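Local structure of aspartate aminotransferase, cytoplasmic (Schizosaccharomyces pombe 972h-, 6JPK) at residues L87-P92 with E315-L320; A101-V106 with I286-T291; S117-F122 with D246-Q251; L144-K147 with T151-T154; A221-A226 with R232-L237. The protein catalyses the pyridoxal 5'-phosphate-dependent, reversible transfer of an amino group between L-aspartate and 2-oxoglutarate, giving oxaloacetate and L-glutamate, as a homodimer. The protein carries 1 engineered substitution. One frame throughout, in Å; residues are numbered along the deposited sequence. Where two conformers were deposited one is given.

Contact 1: L87-P92 with E315-L320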
# COMPACT_ATOMS: atom_id res chain seq x y z
N LEU A 87 -18.30 -6.98 -10.45
CA LEU A 87 -18.61 -8.07 -9.52
C LEU A 87 -20.10 -8.41 -9.53
O LEU A 87 -20.47 -9.58 -9.34
CB LEU A 87 -18.22 -7.70 -8.09
CG LEU A 87 -16.75 -7.61 -7.73
CD1 LEU A 87 -16.59 -7.16 -6.28
CD2 LEU A 87 -16.06 -8.96 -7.97
N PHE A 88 -20.95 -7.40 -9.67
CA PHE A 88 -22.38 -7.51 -9.43
C PHE A 88 -23.19 -7.15 -10.67
O PHE A 88 -24.23 -6.50 -10.59
CB PHE A 88 -22.80 -6.62 -8.25
CG PHE A 88 -22.20 -7.04 -6.92
CD1 PHE A 88 -22.52 -8.27 -6.35
CD2 PHE A 88 -21.32 -6.21 -6.24
CE1 PHE A 88 -21.97 -8.67 -5.13
CE2 PHE A 88 -20.77 -6.60 -5.02
CZ PHE A 88 -21.09 -7.83 -4.47
N ARG A 89 -22.74 -7.60 -11.84
CA ARG A 89 -23.51 -7.32 -13.06
C ARG A 89 -24.95 -7.82 -12.97
O ARG A 89 -25.85 -7.08 -13.41
CB ARG A 89 -22.78 -7.88 -14.29
CG ARG A 89 -21.33 -7.36 -14.44
CD ARG A 89 -20.90 -7.12 -15.91
NE ARG A 89 -20.67 -8.37 -16.63
CZ ARG A 89 -20.54 -8.47 -17.95
NH1 ARG A 89 -20.63 -7.39 -18.72
NH2 ARG A 89 -20.34 -9.66 -18.50
N PRO A 90 -25.26 -8.99 -12.40
CA PRO A 90 -26.67 -9.36 -12.22
C PRO A 90 -27.40 -8.58 -11.14
O PRO A 90 -28.62 -8.76 -11.00
CB PRO A 90 -26.61 -10.85 -11.84
CG PRO A 90 -25.23 -11.31 -12.27
CD PRO A 90 -24.36 -10.11 -12.05
N ASN A 91 -26.73 -7.73 -10.36
CA ASN A 91 -27.38 -7.02 -9.25
C ASN A 91 -27.00 -5.54 -9.24
O ASN A 91 -26.45 -5.03 -8.26
CB ASN A 91 -27.02 -7.68 -7.92
CG ASN A 91 -27.74 -8.99 -7.71
OD1 ASN A 91 -28.95 -9.01 -7.57
ND2 ASN A 91 -27.00 -10.10 -7.67
N PRO A 92 -27.31 -4.80 -10.32
CA PRO A 92 -26.93 -3.38 -10.36
C PRO A 92 -27.61 -2.53 -9.30
O PRO A 92 -27.13 -1.43 -9.01
CB PRO A 92 -27.35 -2.95 -11.77
CG PRO A 92 -28.46 -3.89 -12.15
CD PRO A 92 -28.08 -5.21 -11.51
N GLU A 315 -12.40 -6.34 -25.47
CA GLU A 315 -11.06 -6.83 -25.77
C GLU A 315 -10.42 -7.47 -24.55
O GLU A 315 -9.71 -8.47 -24.68
CB GLU A 315 -10.21 -5.69 -26.33
CG GLU A 315 -10.77 -5.19 -27.69
CD GLU A 315 -10.15 -3.89 -28.17
OE1 GLU A 315 -9.07 -3.52 -27.67
OE2 GLU A 315 -10.74 -3.26 -29.09
N TRP A 316 -10.67 -6.91 -23.37
CA TRP A 316 -10.19 -7.55 -22.14
C TRP A 316 -10.78 -8.95 -22.00
O TRP A 316 -10.06 -9.89 -21.62
CB TRP A 316 -10.52 -6.68 -20.93
CG TRP A 316 -10.17 -7.28 -19.58
CD1 TRP A 316 -8.98 -7.86 -19.22
CD2 TRP A 316 -11.01 -7.32 -18.42
NE1 TRP A 316 -9.04 -8.27 -17.90
CE2 TRP A 316 -10.27 -7.95 -17.39
CE3 TRP A 316 -12.32 -6.89 -18.14
CZ2 TRP A 316 -10.79 -8.16 -16.10
CZ3 TRP A 316 -12.84 -7.11 -16.86
CH2 TRP A 316 -12.07 -7.74 -15.87
N GLU A 317 -12.07 -9.12 -22.31
CA GLU A 317 -12.68 -10.44 -22.22
C GLU A 317 -12.02 -11.43 -23.17
O GLU A 317 -11.88 -12.62 -22.84
CB GLU A 317 -14.19 -10.37 -22.51
CG GLU A 317 -15.01 -9.81 -21.34
CD GLU A 317 -16.49 -9.71 -21.68
OE1 GLU A 317 -16.82 -9.21 -22.79
OE2 GLU A 317 -17.32 -10.14 -20.85
N GLN A 318 -11.60 -10.97 -24.36
CA GLN A 318 -10.78 -11.80 -25.24
C GLN A 318 -9.47 -12.20 -24.57
O GLN A 318 -9.02 -13.34 -24.71
CB GLN A 318 -10.51 -11.09 -26.56
CG GLN A 318 -11.70 -11.05 -27.49
CD GLN A 318 -12.33 -12.42 -27.64
OE1 GLN A 318 -11.68 -13.38 -28.08
NE2 GLN A 318 -13.60 -12.53 -27.24
N ASP A 319 -8.81 -11.26 -23.88
CA ASP A 319 -7.57 -11.61 -23.18
C ASP A 319 -7.80 -12.62 -22.06
O ASP A 319 -6.98 -13.52 -21.84
CB ASP A 319 -6.90 -10.35 -22.61
CG ASP A 319 -6.52 -9.31 -23.69
OD1 ASP A 319 -6.51 -9.63 -24.91
OD2 ASP A 319 -6.21 -8.16 -23.31
N LEU A 320 -8.91 -12.49 -21.33
CA LEU A 320 -9.27 -13.49 -20.31
C LEU A 320 -9.47 -14.86 -20.93
O LEU A 320 -9.02 -15.88 -20.39
CB LEU A 320 -10.54 -13.05 -19.58
CG LEU A 320 -10.44 -11.73 -18.82
CD1 LEU A 320 -11.79 -11.27 -18.29
CD2 LEU A 320 -9.43 -11.88 -17.68
O HOH W 1 -19.90 -10.01 -21.57
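Arg89, in the turn that follows helix 77-87, and Glu317, on helix 310-340, reach for each other from opposite directions and alone bring the two segments together. Along 315-320, Glu315 comes first and turns its carboxylate to Lys55 in a salt bridge. Trp316 lies on the buried side of the helix, where its NE1 bonds to the carbonyl of Asn256. Glu317 follows, and here the contact is made. Its chain runs straight out beyond CG (chi2 178°), which carries the carboxylate across to the guanidinium. OE2 stands 3.9 Å from Arg89 NH2, a long salt bridge in which the oxygen is well out of the guanidinium plane and the two flat groups are 83° apart. A water does the closer work: it lies in the guanidinium plane at the edge, accepting from Arg89 NH2 at 3.1 Å and donating to Glu317 OE2 at 2.7 Å. At the end of the segment, Leu320 lays CD1 over the centre of the Trp316 ring, 3.8 Å above it, a suitable apolar cover for a buried indole. Arg89 has a firmer anchor in Asn231, whose OD1 accepts a hydrogen bond from Arg89 NE. Long, flexible charged chains suit a surface contact between two backbones this far apart, and the geometry implies attraction between opposite charges, with the hydrogen bonding relayed by the bridging water.

Contact 2: A101-V106 with I286-T291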
# COMPACT_ATOMS: atom_id res chain seq x y z
N ALA A 101 -20.03 0.02 -0.00
CA ALA A 101 -18.89 0.83 0.42
C ALA A 101 -17.64 0.21 -0.21
O ALA A 101 -17.29 -0.92 0.11
CB ALA A 101 -18.77 0.88 1.94
N SER A 102 -16.99 0.94 -1.11
CA SER A 102 -15.86 0.42 -1.88
C SER A 102 -14.62 1.23 -1.57
O SER A 102 -14.65 2.47 -1.62
CB SER A 102 -16.15 0.46 -3.39
OG SER A 102 -17.30 -0.31 -3.71
N MET A 103 -13.53 0.54 -1.24
CA MET A 103 -12.27 1.18 -0.91
C MET A 103 -11.19 0.58 -1.80
O MET A 103 -10.86 -0.61 -1.67
CB MET A 103 -11.92 0.99 0.56
CG MET A 103 -12.90 1.66 1.51
SD MET A 103 -12.28 3.29 1.99
CE MET A 103 -10.63 2.77 2.51
N GLN A 104 -10.65 1.39 -2.70
CA GLN A 104 -9.49 0.95 -3.47
C GLN A 104 -8.37 0.60 -2.50
O GLN A 104 -8.12 1.33 -1.53
CB GLN A 104 -9.04 2.04 -4.44
CG GLN A 104 -7.81 1.69 -5.26
CD GLN A 104 -7.36 2.83 -6.14
OE1 GLN A 104 -8.17 3.71 -6.51
NE2 GLN A 104 -6.08 2.84 -6.49
N SER A 105 -7.74 -0.54 -2.73
CA SER A 105 -6.78 -1.12 -1.80
C SER A 105 -5.49 -1.46 -2.53
O SER A 105 -5.42 -1.47 -3.77
CB SER A 105 -7.35 -2.38 -1.14
OG SER A 105 -7.73 -3.33 -2.12
N VAL A 106 -4.46 -1.77 -1.75
CA VAL A 106 -3.20 -2.23 -2.30
C VAL A 106 -3.41 -3.70 -2.68
O VAL A 106 -2.99 -4.61 -1.95
CB VAL A 106 -2.04 -2.07 -1.29
CG1 VAL A 106 -0.71 -2.46 -1.93
CG2 VAL A 106 -1.98 -0.63 -0.79
N ILE A 286 -10.71 5.77 8.02
CA ILE A 286 -9.79 5.98 9.15
C ILE A 286 -8.66 4.96 9.11
O ILE A 286 -7.48 5.31 9.26
CB ILE A 286 -10.56 5.91 10.48
CG1 ILE A 286 -11.50 7.11 10.60
CG2 ILE A 286 -9.58 5.85 11.66
CD1 ILE A 286 -12.34 7.09 11.85
N VAL A 287 -8.99 3.69 8.88
CA VAL A 287 -7.94 2.67 8.75
C VAL A 287 -7.00 3.02 7.60
O VAL A 287 -5.77 3.04 7.76
CB VAL A 287 -8.56 1.28 8.58
CG1 VAL A 287 -7.46 0.24 8.28
CG2 VAL A 287 -9.34 0.89 9.83
N GLN A 288 -7.56 3.29 6.42
CA GLN A 288 -6.77 3.65 5.24
C GLN A 288 -5.86 4.84 5.52
O GLN A 288 -4.67 4.84 5.14
CB GLN A 288 -7.73 3.98 4.08
CG GLN A 288 -7.06 4.25 2.72
CD GLN A 288 -7.14 3.03 1.81
OE1 GLN A 288 -6.86 1.91 2.24
NE2 GLN A 288 -7.55 3.24 0.55
N ARG A 289 -6.39 5.88 6.16
CA ARG A 289 -5.62 7.10 6.39
C ARG A 289 -4.36 6.81 7.19
O ARG A 289 -3.31 7.43 6.96
CB ARG A 289 -6.47 8.15 7.11
CG ARG A 289 -5.96 9.59 6.94
CD ARG A 289 -6.91 10.67 7.51
NE ARG A 289 -8.26 10.61 6.95
CZ ARG A 289 -9.37 10.41 7.67
NH1 ARG A 289 -9.28 10.27 8.99
NH2 ARG A 289 -10.56 10.36 7.08
N ASN A 290 -4.44 5.88 8.14
CA ASN A 290 -3.37 5.62 9.10
C ASN A 290 -2.49 4.45 8.71
O ASN A 290 -1.63 4.05 9.51
CB ASN A 290 -3.98 5.39 10.49
CG ASN A 290 -4.52 6.67 11.08
OD1 ASN A 290 -3.76 7.53 11.52
ND2 ASN A 290 -5.84 6.83 11.05
N THR A 291 -2.67 3.88 7.52
CA THR A 291 -1.79 2.85 6.99
C THR A 291 -1.07 3.31 5.73
O THR A 291 0.15 3.18 5.63
CB THR A 291 -2.57 1.56 6.67
OG1 THR A 291 -3.72 1.87 5.88
CG2 THR A 291 -3.00 0.83 7.96
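Met103 and Gln288 approach from opposite directions in the buried part of this contact, the methionine coming from strand 100-106 and the glutamine from helix 274-289. Met103 bends at chi2 and chi3, which lays its CE alongside the glutamine stem, 3.5 Å from Gln288 CB and 3.6 Å from Gln288 CD; an unbranched, pliant thioether suits such a fit. Beyond it the amide grips the strand: Gln288 NE2 donates to Gln104 O at 2.9 Å, with an N-H...O angle of 164°, and the acceptor lies in the amide plane. The same nitrogen also bonds to Ile73 O, so two carbonyls hold the amide and fix its rotation. Elsewhere the join is looser. The side chain of Gln104 leads off to Leu76 N, while Ile286, Val287 and Arg289, all partly exposed, make no contact with the strand. Strand 100-106 pairs with strand 264-270 at the margin of the mixed sheet. Helix 107-127 supplies Leu114, which touches both Met103 and Val287, and Asn290 bonds to Thr143 of the second subunit.

Contact 3: S117-F122 with D246-Q251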
# COMPACT_ATOMS: atom_id res chain seq x y z
N SER A 117 -9.06 -5.65 9.56
CA SER A 117 -8.93 -4.58 10.55
C SER A 117 -10.30 -4.06 10.97
O SER A 117 -10.59 -3.94 12.16
CB SER A 117 -8.09 -3.42 10.00
OG SER A 117 -6.80 -3.85 9.62
N PHE A 118 -11.15 -3.75 9.99
CA PHE A 118 -12.49 -3.28 10.33
C PHE A 118 -13.25 -4.32 11.15
O PHE A 118 -13.85 -4.00 12.19
CB PHE A 118 -13.28 -2.92 9.07
CG PHE A 118 -14.69 -2.54 9.38
CD1 PHE A 118 -14.99 -1.26 9.80
CD2 PHE A 118 -15.71 -3.48 9.33
CE1 PHE A 118 -16.29 -0.91 10.14
CE2 PHE A 118 -16.99 -3.14 9.66
CZ PHE A 118 -17.29 -1.84 10.07
N ILE A 119 -13.26 -5.57 10.69
CA ILE A 119 -14.05 -6.60 11.36
C ILE A 119 -13.52 -6.87 12.77
O ILE A 119 -14.30 -7.10 13.70
CB ILE A 119 -14.10 -7.88 10.50
CG1 ILE A 119 -14.96 -7.63 9.25
CG2 ILE A 119 -14.66 -9.06 11.29
CD1 ILE A 119 -14.75 -8.65 8.12
N GLU A 120 -12.20 -6.83 12.95
CA GLU A 120 -11.64 -7.02 14.29
C GLU A 120 -12.12 -5.94 15.25
O GLU A 120 -12.60 -6.24 16.35
CB GLU A 120 -10.11 -7.06 14.23
CG GLU A 120 -9.45 -7.45 15.56
CD GLU A 120 -9.36 -6.30 16.55
OE1 GLU A 120 -9.47 -6.56 17.77
OE2 GLU A 120 -9.19 -5.13 16.13
N THR A 121 -12.02 -4.67 14.85
CA THR A 121 -12.39 -3.57 15.74
C THR A 121 -13.89 -3.52 16.00
O THR A 121 -14.31 -3.35 17.15
CB THR A 121 -11.91 -2.24 15.14
OG1 THR A 121 -10.49 -2.23 15.08
CG2 THR A 121 -12.40 -1.04 15.96
N PHE A 122 -14.71 -3.68 14.97
CA PHE A 122 -16.14 -3.39 15.09
C PHE A 122 -17.01 -4.63 15.21
O PHE A 122 -18.23 -4.51 15.37
CB PHE A 122 -16.59 -2.52 13.91
CG PHE A 122 -16.01 -1.13 13.95
CD1 PHE A 122 -16.57 -0.16 14.77
CD2 PHE A 122 -14.88 -0.82 13.21
CE1 PHE A 122 -16.02 1.12 14.83
CE2 PHE A 122 -14.33 0.47 13.27
CZ PHE A 122 -14.91 1.44 14.09
N ASP A 246 -25.80 -8.53 4.99
CA ASP A 246 -24.62 -7.77 4.60
C ASP A 246 -23.38 -8.66 4.67
O ASP A 246 -23.34 -9.65 5.42
CB ASP A 246 -24.46 -6.48 5.44
CG ASP A 246 -24.71 -6.65 6.94
OD1 ASP A 246 -25.63 -7.39 7.35
OD2 ASP A 246 -24.00 -5.97 7.73
N PHE A 247 -22.39 -8.35 3.83
CA PHE A 247 -21.18 -9.18 3.74
C PHE A 247 -20.07 -8.35 3.12
O PHE A 247 -20.29 -7.22 2.66
CB PHE A 247 -21.45 -10.47 2.93
CG PHE A 247 -21.81 -10.24 1.47
CD1 PHE A 247 -23.09 -9.81 1.10
CD2 PHE A 247 -20.89 -10.50 0.46
CE1 PHE A 247 -23.43 -9.62 -0.24
CE2 PHE A 247 -21.21 -10.30 -0.89
CZ PHE A 247 -22.49 -9.86 -1.24
N PHE A 248 -18.86 -8.93 3.08
CA PHE A 248 -17.65 -8.28 2.58
C PHE A 248 -17.09 -9.00 1.37
O PHE A 248 -17.22 -10.23 1.24
CB PHE A 248 -16.55 -8.21 3.64
CG PHE A 248 -16.91 -7.38 4.84
CD1 PHE A 248 -17.73 -7.90 5.84
CD2 PHE A 248 -16.40 -6.09 4.98
CE1 PHE A 248 -18.05 -7.14 6.95
CE2 PHE A 248 -16.71 -5.32 6.11
CZ PHE A 248 -17.55 -5.84 7.08
N VAL A 249 -16.42 -8.24 0.50
CA VAL A 249 -15.75 -8.80 -0.67
C VAL A 249 -14.37 -8.17 -0.79
O VAL A 249 -14.24 -6.94 -0.74
CB VAL A 249 -16.55 -8.56 -1.97
CG1 VAL A 249 -15.83 -9.21 -3.15
CG2 VAL A 249 -17.99 -9.06 -1.85
N CYS A 250 -13.34 -9.00 -0.96
CA CYS A 250 -11.98 -8.54 -1.22
C CYS A 250 -11.59 -8.95 -2.64
O CYS A 250 -11.53 -10.14 -2.96
CB CYS A 250 -10.99 -9.12 -0.21
SG CYS A 250 -11.47 -8.82 1.50
N GLN A 251 -11.31 -7.95 -3.49
CA GLN A 251 -11.20 -8.13 -4.93
C GLN A 251 -9.82 -7.73 -5.39
O GLN A 251 -9.31 -6.68 -4.98
CB GLN A 251 -12.26 -7.29 -5.64
CG GLN A 251 -12.18 -7.21 -7.15
CD GLN A 251 -13.20 -6.20 -7.69
OE1 GLN A 251 -13.47 -5.19 -7.04
NE2 GLN A 251 -13.78 -6.49 -8.85
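Phe248 projects from strand 247-252 against the sheet-facing side of helix 107-127, where Ile119 and Phe118 receive its ring in two different ways. The aliphatic share is a CH-pi contact: Ile119 CD1 sits over one face of the phenyl ring, 3.9 Å from its centroid and 14° off the normal, while Ile119 CG1 reaches Phe248 CZ at 3.8 Å. A branched but slender isoleucine can set its terminal methyl over a ring face in this way. The aromatic share is different. The Phe118 and Phe248 rings meet rim to rim, their planes at 46° and their centroids 5.9 Å apart, with Phe118 CD2 3.7 Å from Phe248 CZ. Phe118 has CG anti to its own nitrogen (chi1 175°), which sets the ring beside Phe248, where it also meets the ring of Phe6 of the second subunit. Val217 and Tyr269 are further neighbours of Phe248 on the sheet. Shortening Phe248 to an alanine would probably open a gap between helix and strand and deprive Ile119 CD1 of the ring face on which it rests. With all three side chains buried and apolar, the contact depends on shape and dispersion, consistent with a hydrophobic layer between helix and sheet.

Contact 4: L144-K147 with T151-T154. Engineered in segment 151-154: Glu153 (natural residue Asp).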
# COMPACT_ATOMS: atom_id res chain seq x y z
N LEU A 144 -2.36 -12.94 8.45
CA LEU A 144 -2.91 -11.59 8.40
C LEU A 144 -3.95 -11.38 9.50
O LEU A 144 -3.95 -10.35 10.18
CB LEU A 144 -3.50 -11.32 7.01
CG LEU A 144 -4.14 -9.95 6.76
CD1 LEU A 144 -3.88 -9.49 5.31
CD2 LEU A 144 -5.64 -9.96 7.06
N TRP A 145 -4.82 -12.38 9.71
CA TRP A 145 -5.87 -12.26 10.71
C TRP A 145 -5.31 -12.41 12.12
O TRP A 145 -5.70 -11.66 13.02
CB TRP A 145 -6.98 -13.29 10.46
CG TRP A 145 -7.91 -12.88 9.36
CD1 TRP A 145 -7.72 -13.03 8.02
CD2 TRP A 145 -9.19 -12.25 9.51
NE1 TRP A 145 -8.79 -12.53 7.32
CE2 TRP A 145 -9.70 -12.04 8.21
CE3 TRP A 145 -9.93 -11.83 10.61
CZ2 TRP A 145 -10.93 -11.44 7.99
CZ3 TRP A 145 -11.17 -11.23 10.39
CH2 TRP A 145 -11.65 -11.05 9.09
N GLU A 146 -4.41 -13.37 12.32
CA GLU A 146 -3.77 -13.54 13.63
C GLU A 146 -2.99 -12.29 14.04
O GLU A 146 -3.01 -11.90 15.22
CB GLU A 146 -2.85 -14.77 13.64
CG GLU A 146 -3.58 -16.13 13.68
CD GLU A 146 -2.64 -17.34 13.55
OE1 GLU A 146 -1.45 -17.15 13.20
OE2 GLU A 146 -3.10 -18.48 13.81
N LYS A 147 -2.28 -11.66 13.09
CA LYS A 147 -1.55 -10.44 13.42
C LYS A 147 -2.48 -9.33 13.89
O LYS A 147 -2.06 -8.46 14.66
CB LYS A 147 -0.73 -9.93 12.23
CG LYS A 147 0.41 -10.83 11.75
CD LYS A 147 1.40 -11.18 12.83
CE LYS A 147 2.62 -11.86 12.21
NZ LYS A 147 3.67 -12.10 13.23
N THR A 151 -8.55 -14.86 16.37
CA THR A 151 -8.26 -16.28 16.41
C THR A 151 -8.75 -16.95 15.13
O THR A 151 -9.88 -16.71 14.69
CB THR A 151 -8.91 -16.92 17.64
OG1 THR A 151 -8.38 -16.32 18.83
CG2 THR A 151 -8.66 -18.45 17.69
N VAL A 152 -7.89 -17.78 14.54
CA VAL A 152 -8.12 -18.41 13.25
C VAL A 152 -8.41 -19.89 13.46
O VAL A 152 -7.65 -20.60 14.13
CB VAL A 152 -6.90 -18.20 12.32
CG1 VAL A 152 -7.06 -18.99 11.01
CG2 VAL A 152 -6.70 -16.69 12.04
N GLU A 153 -9.53 -20.36 12.93
CA GLU A 153 -9.89 -21.76 12.88
C GLU A 153 -9.91 -22.18 11.41
O GLU A 153 -9.78 -21.34 10.51
CB GLU A 153 -11.25 -22.01 13.54
CG GLU A 153 -11.40 -21.38 14.91
CD GLU A 153 -10.71 -22.17 16.01
OE1 GLU A 153 -10.15 -23.25 15.72
OE2 GLU A 153 -10.72 -21.70 17.18
N THR A 154 -10.08 -23.47 11.15
CA THR A 154 -10.15 -23.91 9.76
C THR A 154 -11.41 -24.74 9.54
O THR A 154 -11.99 -25.30 10.47
CB THR A 154 -8.90 -24.71 9.31
OG1 THR A 154 -8.89 -25.98 9.93
CG2 THR A 154 -7.60 -23.98 9.68
O HOH W 2 -5.16 -18.15 15.84
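A beta-alpha-beta crossover runs from strand 131-135 through helix 140-147 to strand 152-159, and this contact, made by Trp145 and Glu146 with Val152, closes its second half, where the chain leaves the helix and turns back into the mixed sheet, parallel to strand 131-135. Val152 points at the helix, and one methyl does most of the touching. With CG2 placed beside the backbone nitrogen while CG1 is anti to it (chi1 174°), the CG2 methyl comes to 3.8 Å from Trp145 CB and 3.6 Å from Glu146 CG. A beta-branched residue suits a strand here, since its short branched chain packs against the helix close to the backbone. Trp145 offers only its CB to the strand; its ring leads away, to Ala116 and Ile119 of helix 107-127, so that the broad indole joins two helices over the sheet. Glu146 crosses Val152 at about a right angle, the CG methylene packing on the valine methyl while the carboxylate passes alongside Val152. Its OE2 forms a salt bridge with Arg142, one turn earlier in the same helix. A water links the two segments, accepting from Val152 N at 3.0 Å and donating to Glu146 OE2 at 2.9 Å.

Contact 5: A221-A226 with R232-L237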
# COMPACT_ATOMS: atom_id res chain seq x y z
N ALA A 221 -10.10 -13.28 -6.17
CA ALA A 221 -8.85 -12.89 -6.80
C ALA A 221 -8.75 -13.32 -8.26
O ALA A 221 -7.78 -12.92 -8.92
CB ALA A 221 -7.67 -13.48 -6.02
N TYR A 222 -9.69 -14.12 -8.78
CA TYR A 222 -9.51 -14.68 -10.12
C TYR A 222 -10.75 -14.52 -11.00
O TYR A 222 -10.98 -15.34 -11.89
CB TYR A 222 -9.09 -16.15 -10.05
CG TYR A 222 -7.93 -16.38 -9.12
CD1 TYR A 222 -6.65 -16.05 -9.50
CD2 TYR A 222 -8.14 -16.90 -7.84
CE1 TYR A 222 -5.58 -16.24 -8.64
CE2 TYR A 222 -7.08 -17.09 -6.97
CZ TYR A 222 -5.80 -16.76 -7.38
OH TYR A 222 -4.73 -16.93 -6.54
N GLN A 223 -11.54 -13.47 -10.80
CA GLN A 223 -12.75 -13.33 -11.61
C GLN A 223 -12.39 -13.14 -13.08
O GLN A 223 -11.61 -12.25 -13.43
CB GLN A 223 -13.61 -12.14 -11.14
CG GLN A 223 -14.94 -12.08 -11.90
CD GLN A 223 -15.72 -10.78 -11.71
OE1 GLN A 223 -15.19 -9.78 -11.23
NE2 GLN A 223 -16.99 -10.78 -12.12
N GLY A 224 -12.99 -13.97 -13.94
CA GLY A 224 -12.74 -13.91 -15.38
C GLY A 224 -11.49 -14.68 -15.77
O GLY A 224 -11.45 -15.36 -16.80
N PHE A 225 -10.46 -14.57 -14.93
CA PHE A 225 -9.23 -15.32 -15.15
C PHE A 225 -9.46 -16.82 -15.03
O PHE A 225 -8.79 -17.61 -15.71
CB PHE A 225 -8.17 -14.86 -14.15
CG PHE A 225 -6.85 -15.59 -14.25
CD1 PHE A 225 -6.61 -16.72 -13.49
CD2 PHE A 225 -5.84 -15.11 -15.08
CE1 PHE A 225 -5.40 -17.39 -13.57
CE2 PHE A 225 -4.63 -15.76 -15.17
CZ PHE A 225 -4.40 -16.90 -14.41
N ALA A 226 -10.37 -17.25 -14.16
CA ALA A 226 -10.56 -18.68 -13.95
C ALA A 226 -11.22 -19.33 -15.17
O ALA A 226 -10.69 -20.31 -15.72
CB ALA A 226 -11.39 -18.93 -12.69
N ARG A 232 -19.92 -15.95 -14.70
CA ARG A 232 -19.77 -17.29 -14.15
C ARG A 232 -18.85 -17.28 -12.94
O ARG A 232 -19.12 -17.95 -11.93
CB ARG A 232 -19.22 -18.24 -15.21
CG ARG A 232 -19.01 -19.68 -14.74
CD ARG A 232 -18.40 -20.53 -15.87
NE ARG A 232 -19.18 -20.41 -17.10
CZ ARG A 232 -18.72 -20.68 -18.32
NH1 ARG A 232 -17.47 -21.10 -18.50
NH2 ARG A 232 -19.52 -20.53 -19.37
N ASP A 233 -17.75 -16.54 -13.01
CA ASP A 233 -16.79 -16.57 -11.91
C ASP A 233 -17.27 -15.80 -10.69
O ASP A 233 -16.83 -16.10 -9.57
CB ASP A 233 -15.43 -16.06 -12.38
CG ASP A 233 -14.75 -17.03 -13.36
OD1 ASP A 233 -15.30 -18.14 -13.56
OD2 ASP A 233 -13.69 -16.69 -13.93
N SER A 234 -18.19 -14.85 -10.86
CA SER A 234 -18.80 -14.15 -9.74
C SER A 234 -20.14 -14.76 -9.31
O SER A 234 -20.87 -14.14 -8.52
CB SER A 234 -18.99 -12.66 -10.08
OG SER A 234 -19.95 -12.49 -11.12
N TRP A 235 -20.47 -15.95 -9.80
CA TRP A 235 -21.79 -16.55 -9.54
C TRP A 235 -22.08 -16.68 -8.05
O TRP A 235 -23.19 -16.39 -7.60
CB TRP A 235 -21.90 -17.92 -10.22
CG TRP A 235 -23.24 -18.56 -9.93
CD1 TRP A 235 -24.39 -18.41 -10.64
CD2 TRP A 235 -23.57 -19.40 -8.81
NE1 TRP A 235 -25.42 -19.12 -10.05
CE2 TRP A 235 -24.93 -19.74 -8.92
CE3 TRP A 235 -22.83 -19.90 -7.73
CZ2 TRP A 235 -25.59 -20.55 -7.98
CZ3 TRP A 235 -23.49 -20.72 -6.79
CH2 TRP A 235 -24.85 -21.04 -6.93
N ALA A 236 -21.09 -17.14 -7.27
CA ALA A 236 -21.33 -17.38 -5.85
C ALA A 236 -21.63 -16.09 -5.11
O ALA A 236 -22.52 -16.06 -4.25
CB ALA A 236 -20.11 -18.08 -5.22
N LEU A 237 -20.89 -15.01 -5.42
CA LEU A 237 -21.17 -13.69 -4.88
C LEU A 237 -22.60 -13.26 -5.13
O LEU A 237 -23.29 -12.77 -4.23
CB LEU A 237 -20.24 -12.65 -5.52
CG LEU A 237 -19.04 -12.16 -4.77
CD1 LEU A 237 -18.15 -13.34 -4.47
CD2 LEU A 237 -18.34 -11.13 -5.65
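Asp233 leans from the end of helix 230-233 into the loop 221-226. Its CB packs beside the backbone, 3.6 Å from Gly224 N, and lies 4.0 Å from Gln223 CG. The carboxylate carbon CG comes next, also 3.6 Å from Gly224 N; OD2 then lies 3.4 Å from Ala226 CB, and a residue this small lets the acid lie close. At the tip, OD1 accepts from Ser227 OG, the stronger bond of the side chain, and OD2 takes a weak bond from Gly224 N, 2.8 Å long but bent to 129°. Gly224 has a positive phi of 84°, a conformation that favours glycine. Gln223, extended along its chain, carries NE2 to 3.4 Å from Ser234 CB, and that amide bonds to Leu230 O and Val86 O. An alanine in place of Asp233 would probably leave Gly224 N and Ser227 OG without this acceptor and let the loop shift. The loop follows strand 215-220 of the central sheet and borders the cofactor site of this fold-type I aminotransferase: Tyr222 lies by Asn191 and by Lys255, the probable cofactor lysine.

Along the chain the five contacts are enclosed in turn: contact 1 spans all the others, contact 2 lies within it, contact 3 within contact 2, and contacts 4 and 5 follow one another inside contact 3. Contacts 2, 3 and 4 reach the mixed sheet and the second subunit; their centres run in steps of 12 and 14 Å. Helix 107-127 links this row, with Ile119 touching Trp145. Contacts 1 and 5 lie only 9 Å apart between centres and meet through Leu320 and Leu87, which also packs on Val249 of contact 3. Contacts 1 and 4 are 32 Å apart. Contacts 2 to 4 thus lie on the dimer side, contact 5 by the probable cofactor lysine.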